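Local coordinates for Galactose/lactose metabolism regulatory protein GAL80 (Saccharomyces cerevisiae, PDB 3BTV) that represses the yeast galactose and lactose metabolic genes by binding the activator GAL4 and blocking its transcriptional activation when no inducing sugar is present, at residues 367-370 against 371-375; 413-416 against 417-421. The protein carries 1 engineered substitution. All blocks are in the same frame, centred on the assembly; numbering follows the deposited sequence.

Both interactions are local contacts between residues three or four apart within single helices, and those two helices follow one another in the chain: interaction 1 lies on helix 363-380 and interaction 2, later in sequence, on helix 405-424. Their centres are 29 Å apart, with nearest atoms about 18 Å apart. They do not touch, and they lie on opposite sides of the chain's centre. In this two-domain, oxidoreductase-like repressor, helix 363-380 packs against helix 39-45 and strand 92-95 of the Rossmann-type nucleotide-binding fold. Helix 405-424 instead lies chiefly against helix 209-225 and strand 229-237 of the large mixed sheet, and through Arg-413 and Glu-416 it also reaches helix 132-143.

Interaction 1: 367-370 against 371-375; sequences NIHR and LYQSI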
ATOM      1  N   ASN B 367      15.547 -22.831  -6.040  1.00 46.27           N
ATOM      2  CA  ASN B 367      14.249 -22.736  -6.682  1.00 49.44           C
ATOM      3  C   ASN B 367      14.273 -23.310  -8.089  1.00 49.27           C
ATOM      4  O   ASN B 367      13.387 -24.083  -8.461  1.00 55.60           O
ATOM      5  CB  ASN B 367      13.724 -21.304  -6.657  1.00 44.08           C
ATOM      6  CG  ASN B 367      13.440 -20.834  -5.247  1.00 48.17           C
ATOM      7  OD1 ASN B 367      13.500 -21.624  -4.314  1.00 50.13           O
ATOM      8  ND2 ASN B 367      13.120 -19.550  -5.086  1.00 44.53           N
ATOM      9  N   ILE B 368      15.294 -22.955  -8.863  1.00 53.59           N
ATOM     10  CA  ILE B 368      15.428 -23.511 -10.208  1.00 45.03           C
ATOM     11  C   ILE B 368      15.637 -25.022 -10.141  1.00 53.09           C
ATOM     12  O   ILE B 368      15.172 -25.764 -11.005  1.00 50.64           O
ATOM     13  CB  ILE B 368      16.584 -22.868 -11.015  1.00 56.97           C
ATOM     14  CG1 ILE B 368      16.155 -21.519 -11.601  1.00 65.56           C
ATOM     15  CG2 ILE B 368      16.990 -23.777 -12.153  1.00 55.73           C
ATOM     16  CD1 ILE B 368      16.049 -20.415 -10.576  1.00 92.95           C
ATOM     17  N   HIS B 369      16.328 -25.477  -9.102  1.00 51.73           N
ATOM     18  CA  HIS B 369      16.593 -26.902  -8.962  1.00 56.45           C
ATOM     19  C   HIS B 369      15.281 -27.646  -8.789  1.00 58.13           C
ATOM     20  O   HIS B 369      15.052 -28.687  -9.406  1.00 54.55           O
ATOM     21  CB  HIS B 369      17.494 -27.171  -7.758  1.00 52.17           C
ATOM     22  CG  HIS B 369      17.855 -28.615  -7.592  1.00 79.56           C
ATOM     23  ND1 HIS B 369      17.180 -29.460  -6.737  1.00 73.63           N
ATOM     24  CD2 HIS B 369      18.811 -29.367  -8.187  1.00 70.58           C
ATOM     25  CE1 HIS B 369      17.710 -30.668  -6.805  1.00 66.28           C
ATOM     26  NE2 HIS B 369      18.700 -30.639  -7.679  1.00 82.01           N
ATOM     27  N   ARG B 370      14.418 -27.089  -7.948  1.00 52.28           N
ATOM     28  CA  ARG B 370      13.157 -27.725  -7.594  1.00 61.26           C
ATOM     29  C   ARG B 370      12.202 -27.702  -8.776  1.00 57.90           C
ATOM     30  O   ARG B 370      11.302 -28.537  -8.881  1.00 65.37           O
ATOM     31  CB  ARG B 370      12.543 -27.055  -6.354  1.00 56.54           C
ATOM     32  CG  ARG B 370      13.240 -27.464  -5.055  1.00 63.77           C
ATOM     33  CD  ARG B 370      12.929 -26.533  -3.888  1.00 48.86           C
ATOM     34  NE  ARG B 370      11.564 -26.696  -3.382  1.00 86.69           N
ATOM     35  CZ  ARG B 370      11.250 -27.237  -2.205  1.00 96.51           C
ATOM     36  NH1 ARG B 370      12.199 -27.674  -1.380  1.00 67.92           N
ATOM     37  NH2 ARG B 370       9.977 -27.334  -1.847  1.00108.96           N
ATOM     38  N   LEU B 371      12.408 -26.745  -9.674  1.00 49.62           N
ATOM     39  CA  LEU B 371      11.642 -26.692 -10.916  1.00 60.52           C
ATOM     40  C   LEU B 371      12.030 -27.864 -11.831  1.00 63.48           C
ATOM     41  O   LEU B 371      11.171 -28.568 -12.363  1.00 63.42           O
ATOM     42  CB  LEU B 371      11.875 -25.355 -11.627  1.00 51.11           C
ATOM     43  CG  LEU B 371      11.215 -25.178 -12.994  1.00 66.81           C
ATOM     44  CD1 LEU B 371       9.726 -25.508 -12.920  1.00 54.41           C
ATOM     45  CD2 LEU B 371      11.443 -23.759 -13.507  1.00 62.31           C
ATOM     46  N   TYR B 372      13.331 -28.062 -12.012  1.00 52.91           N
ATOM     47  CA  TYR B 372      13.834 -29.193 -12.787  1.00 57.73           C
ATOM     48  C   TYR B 372      13.339 -30.505 -12.205  1.00 62.53           C
ATOM     49  O   TYR B 372      12.888 -31.384 -12.933  1.00 63.29           O
ATOM     50  CB  TYR B 372      15.362 -29.194 -12.834  1.00 57.91           C
ATOM     51  CG  TYR B 372      15.923 -28.448 -14.019  1.00 62.19           C
ATOM     52  CD1 TYR B 372      16.186 -27.089 -13.942  1.00 54.24           C
ATOM     53  CD2 TYR B 372      16.171 -29.101 -15.225  1.00 63.82           C
ATOM     54  CE1 TYR B 372      16.681 -26.400 -15.027  1.00 47.86           C
ATOM     55  CE2 TYR B 372      16.671 -28.418 -16.318  1.00 63.08           C
ATOM     56  CZ  TYR B 372      16.922 -27.066 -16.210  1.00 68.90           C
ATOM     57  OH  TYR B 372      17.417 -26.367 -17.281  1.00 72.12           O
ATOM     58  N   GLN B 373      13.417 -30.627 -10.886  1.00 62.30           N
ATOM     59  CA  GLN B 373      12.962 -31.834 -10.212  1.00 67.85           C
ATOM     60  C   GLN B 373      11.492 -32.107 -10.530  1.00 64.51           C
ATOM     61  O   GLN B 373      11.117 -33.234 -10.858  1.00 70.85           O
ATOM     62  CB  GLN B 373      13.179 -31.724  -8.699  1.00 52.13           C
ATOM     63  CG  GLN B 373      12.872 -32.992  -7.924  1.00 79.39           C
ATOM     64  CD  GLN B 373      13.948 -34.053  -8.085  1.00100.99           C
ATOM     65  OE1 GLN B 373      13.728 -35.090  -8.715  1.00 95.78           O
ATOM     66  NE2 GLN B 373      15.125 -33.794  -7.522  1.00107.72           N
ATOM     67  N   SER B 374      10.665 -31.071 -10.449  1.00 57.04           N
ATOM     68  CA  SER B 374       9.236 -31.231 -10.685  1.00 52.07           C
ATOM     69  C   SER B 374       8.969 -31.643 -12.135  1.00 65.89           C
ATOM     70  O   SER B 374       7.958 -32.282 -12.438  1.00 75.12           O
ATOM     71  CB  SER B 374       8.466 -29.954 -10.309  1.00 61.03           C
ATOM     72  OG  SER B 374       8.444 -29.017 -11.373  1.00 66.10           O
ATOM     73  N   ILE B 375       9.892 -31.296 -13.025  1.00 59.55           N
ATOM     74  CA  ILE B 375       9.758 -31.658 -14.428  1.00 67.49           C
ATOM     75  C   ILE B 375       9.946 -33.163 -14.644  1.00 85.70           C
ATOM     76  O   ILE B 375       9.066 -33.834 -15.182  1.00 87.52           O
ATOM     77  CB  ILE B 375      10.744 -30.877 -15.310  1.00 52.46           C
ATOM     78  CG1 ILE B 375      10.373 -29.395 -15.336  1.00 59.59           C
ATOM     79  CG2 ILE B 375      10.746 -31.441 -16.733  1.00 66.01           C
ATOM     80  CD1 ILE B 375      11.277 -28.542 -16.211  1.00 68.70           C
TER
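Tyr-372 N donates to Ile-368 O at 3.1 Å along a nearly straight N-H (168°), and Gln-373 N reaches His-369 O at 2.9 Å. These are the i to i+4 bonds of an alpha helix, 363-380, which packs on the Rossmann-type fold. Ser-374 N continues the ladder to Arg-370 O. A serine suits this turn because its short side chain can fold back on the helix: with chi1 at 85°, OG lies between the backbone N and the carbonyl carbon and donates to Leu-371 O at 2.9 Å. That oxygen also accepts from Ile-375 N, on the same face of its plane.

On the buried side, Ile-368 and Tyr-372 run side by side. The tyrosine gives a broad apolar ring to this interface and a hydroxyl to bond His-39 ND1, while Phe-50 meets the ring edge-to-face. Helix 39-45 touches both Tyr-372 and His-369. The branched isoleucine presents a methyl to the tyrosine: Ile-368 CG2 approaches Tyr-372 CD1 at 3.8 Å. Ile-368 O lies at the ring's edge, near its plane, with Tyr-372 CD1 3.4 Å away.

Interaction 2: 413-416 against 417-421; sequences RLIE and SVYKS
Glu-416 and Lys-420, one turn apart, form the charged contact. Their side chains cross obliquely, and Lys-420 NZ gives a hydrogen-bonded salt bridge to Glu-416 OE2 at 3.0 Å, using the oxygen's anti lone pair, directed away from OE1. The glutamate CG stands anti to its own N (chi1 178°), and the bend at the next torsion (45°) brings the carboxylate towards the lysine. Bends near the end of the long lysine chain bring its ammonium group back to meet it. A glutamine in place of Glu-416 would probably leave the Lys-420 ammonium without its opposite charge, with at most a hydrogen bond to an uncharged amide in place of the salt bridge.

Backbone bonds supply the polar frame. Tyr-419 N points almost straight at Ile-415 O (171°), and Lys-420 N meets Glu-416 O. This is an i to i+4 alpha-helical ladder within helix 405-424, which lies against helix 209-225 and strand 229-237 of the large mixed sheet. Ser-417 adds a side-chain bond: Arg-413 O accepts its N at 3.0 Å and its OG at 2.7 Å, from opposite faces of the carbonyl plane. Serine suits this buried turn, since its small hydroxyl is satisfied by the helix itself where the residue touches Ile-232.

Apolar contact comes from Ile-415 and Tyr-419, which lie alongside each other. The methyl Ile-415 CG2 lies near the CD1-CE1 side of the ring, 4.1 Å from Tyr-419 CE1. Tyrosine combines an apolar ring with a hydroxyl weakly hydrogen-bonded to Asp-208; its side chain also touches Val-236 and Pro-262.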
ATOM      1  N   ARG B 413      -0.503 -10.722 -19.714  1.00 45.42           N
ATOM      2  CA  ARG B 413      -1.753  -9.970 -19.840  1.00 49.02           C
ATOM      3  C   ARG B 413      -1.935  -9.066 -18.650  1.00 51.12           C
ATOM      4  O   ARG B 413      -2.428  -7.942 -18.779  1.00 51.97           O
ATOM      5  CB  ARG B 413      -2.950 -10.909 -19.968  1.00 49.95           C
ATOM      6  CG  ARG B 413      -2.997 -11.646 -21.308  1.00 62.55           C
ATOM      7  CD  ARG B 413      -4.142 -12.651 -21.381  1.00 58.72           C
ATOM      8  NE  ARG B 413      -4.221 -13.267 -22.705  1.00 60.09           N
ATOM      9  CZ  ARG B 413      -5.093 -14.210 -23.056  1.00 79.60           C
ATOM     10  NH1 ARG B 413      -5.983 -14.671 -22.181  1.00 60.86           N
ATOM     11  NH2 ARG B 413      -5.077 -14.692 -24.293  1.00 78.85           N
ATOM     12  N   LEU B 414      -1.528  -9.555 -17.479  1.00 48.77           N
ATOM     13  CA  LEU B 414      -1.625  -8.748 -16.275  1.00 44.54           C
ATOM     14  C   LEU B 414      -0.643  -7.577 -16.318  1.00 44.50           C
ATOM     15  O   LEU B 414      -0.990  -6.453 -15.959  1.00 48.18           O
ATOM     16  CB  LEU B 414      -1.389  -9.605 -15.017  1.00 39.26           C
ATOM     17  CG  LEU B 414      -1.526  -8.862 -13.686  1.00 40.17           C
ATOM     18  CD1 LEU B 414      -2.916  -8.263 -13.536  1.00 45.08           C
ATOM     19  CD2 LEU B 414      -1.190  -9.799 -12.479  1.00 36.61           C
ATOM     20  N   ILE B 415       0.584  -7.846 -16.742  1.00 49.84           N
ATOM     21  CA  ILE B 415       1.580  -6.791 -16.848  1.00 46.94           C
ATOM     22  C   ILE B 415       1.133  -5.760 -17.885  1.00 52.38           C
ATOM     23  O   ILE B 415       1.227  -4.549 -17.666  1.00 45.27           O
ATOM     24  CB  ILE B 415       2.939  -7.342 -17.281  1.00 44.69           C
ATOM     25  CG1 ILE B 415       3.528  -8.258 -16.190  1.00 53.57           C
ATOM     26  CG2 ILE B 415       3.880  -6.196 -17.567  1.00 62.26           C
ATOM     27  CD1 ILE B 415       3.601  -7.611 -14.825  1.00 53.56           C
ATOM     28  N   GLU B 416       0.644  -6.244 -19.018  1.00 48.54           N
ATOM     29  CA  GLU B 416       0.129  -5.332 -20.040  1.00 54.37           C
ATOM     30  C   GLU B 416      -0.917  -4.423 -19.416  1.00 56.58           C
ATOM     31  O   GLU B 416      -0.892  -3.211 -19.617  1.00 55.76           O
ATOM     32  CB  GLU B 416      -0.450  -6.103 -21.222  1.00 53.55           C
ATOM     33  CG  GLU B 416      -1.053  -5.216 -22.318  1.00 78.19           C
ATOM     34  CD  GLU B 416      -0.171  -4.030 -22.681  1.00 93.64           C
ATOM     35  OE1 GLU B 416       1.069  -4.141 -22.571  1.00 86.00           O
ATOM     36  OE2 GLU B 416      -0.724  -2.982 -23.082  1.00121.10           O
ATOM     37  N   SER B 417      -1.807  -5.009 -18.619  1.00 56.81           N
ATOM     38  CA  SER B 417      -2.878  -4.254 -17.968  1.00 52.32           C
ATOM     39  C   SER B 417      -2.391  -3.254 -16.932  1.00 46.37           C
ATOM     40  O   SER B 417      -2.971  -2.178 -16.789  1.00 51.99           O
ATOM     41  CB  SER B 417      -3.886  -5.201 -17.334  1.00 58.80           C
ATOM     42  OG  SER B 417      -4.372  -6.095 -18.316  1.00 60.73           O
ATOM     43  N   VAL B 418      -1.342  -3.598 -16.189  1.00 43.91           N
ATOM     44  CA  VAL B 418      -0.759  -2.618 -15.280  1.00 37.54           C
ATOM     45  C   VAL B 418      -0.380  -1.334 -16.057  1.00 42.91           C
ATOM     46  O   VAL B 418      -0.755  -0.219 -15.673  1.00 53.58           O
ATOM     47  CB  VAL B 418       0.462  -3.179 -14.527  1.00 39.48           C
ATOM     48  CG1 VAL B 418       1.266  -2.054 -13.934  1.00 48.11           C
ATOM     49  CG2 VAL B 418       0.008  -4.153 -13.406  1.00 39.41           C
ATOM     50  N   TYR B 419       0.348  -1.498 -17.158  1.00 49.44           N
ATOM     51  CA  TYR B 419       0.728  -0.355 -17.988  1.00 57.34           C
ATOM     52  C   TYR B 419      -0.470   0.380 -18.615  1.00 45.00           C
ATOM     53  O   TYR B 419      -0.445   1.602 -18.728  1.00 49.74           O
ATOM     54  CB  TYR B 419       1.734  -0.772 -19.068  1.00 58.98           C
ATOM     55  CG  TYR B 419       3.145  -0.888 -18.546  1.00 68.85           C
ATOM     56  CD1 TYR B 419       3.759  -2.121 -18.429  1.00 64.85           C
ATOM     57  CD2 TYR B 419       3.856   0.239 -18.158  1.00 60.04           C
ATOM     58  CE1 TYR B 419       5.043  -2.236 -17.946  1.00 57.23           C
ATOM     59  CE2 TYR B 419       5.141   0.137 -17.676  1.00 53.46           C
ATOM     60  CZ  TYR B 419       5.730  -1.111 -17.575  1.00 53.87           C
ATOM     61  OH  TYR B 419       7.014  -1.231 -17.098  1.00 57.34           O
ATOM     62  N   LYS B 420      -1.509  -0.357 -19.011  1.00 58.96           N
ATOM     63  CA  LYS B 420      -2.717   0.274 -19.554  1.00 57.74           C
ATOM     64  C   LYS B 420      -3.364   1.150 -18.503  1.00 72.88           C
ATOM     65  O   LYS B 420      -3.690   2.303 -18.776  1.00 46.29           O
ATOM     66  CB  LYS B 420      -3.744  -0.754 -20.028  1.00 54.25           C
ATOM     67  CG  LYS B 420      -3.628  -1.182 -21.467  1.00 82.19           C
ATOM     68  CD  LYS B 420      -4.870  -1.950 -21.894  1.00 87.26           C
ATOM     69  CE  LYS B 420      -4.515  -3.045 -22.891  1.00116.60           C
ATOM     70  NZ  LYS B 420      -3.559  -2.579 -23.937  1.00121.84           N
ATOM     71  N   SER B 421      -3.551   0.585 -17.307  1.00 47.56           N
ATOM     72  CA  SER B 421      -4.156   1.292 -16.198  1.00 34.88           C
ATOM     73  C   SER B 421      -3.492   2.630 -15.940  1.00 45.85           C
ATOM     74  O   SER B 421      -4.163   3.637 -15.743  1.00 46.79           O
ATOM     75  CB  SER B 421      -4.071   0.442 -14.905  1.00 33.10           C
ATOM     76  OG  SER B 421      -4.580   1.200 -13.836  1.00 42.33           O
TER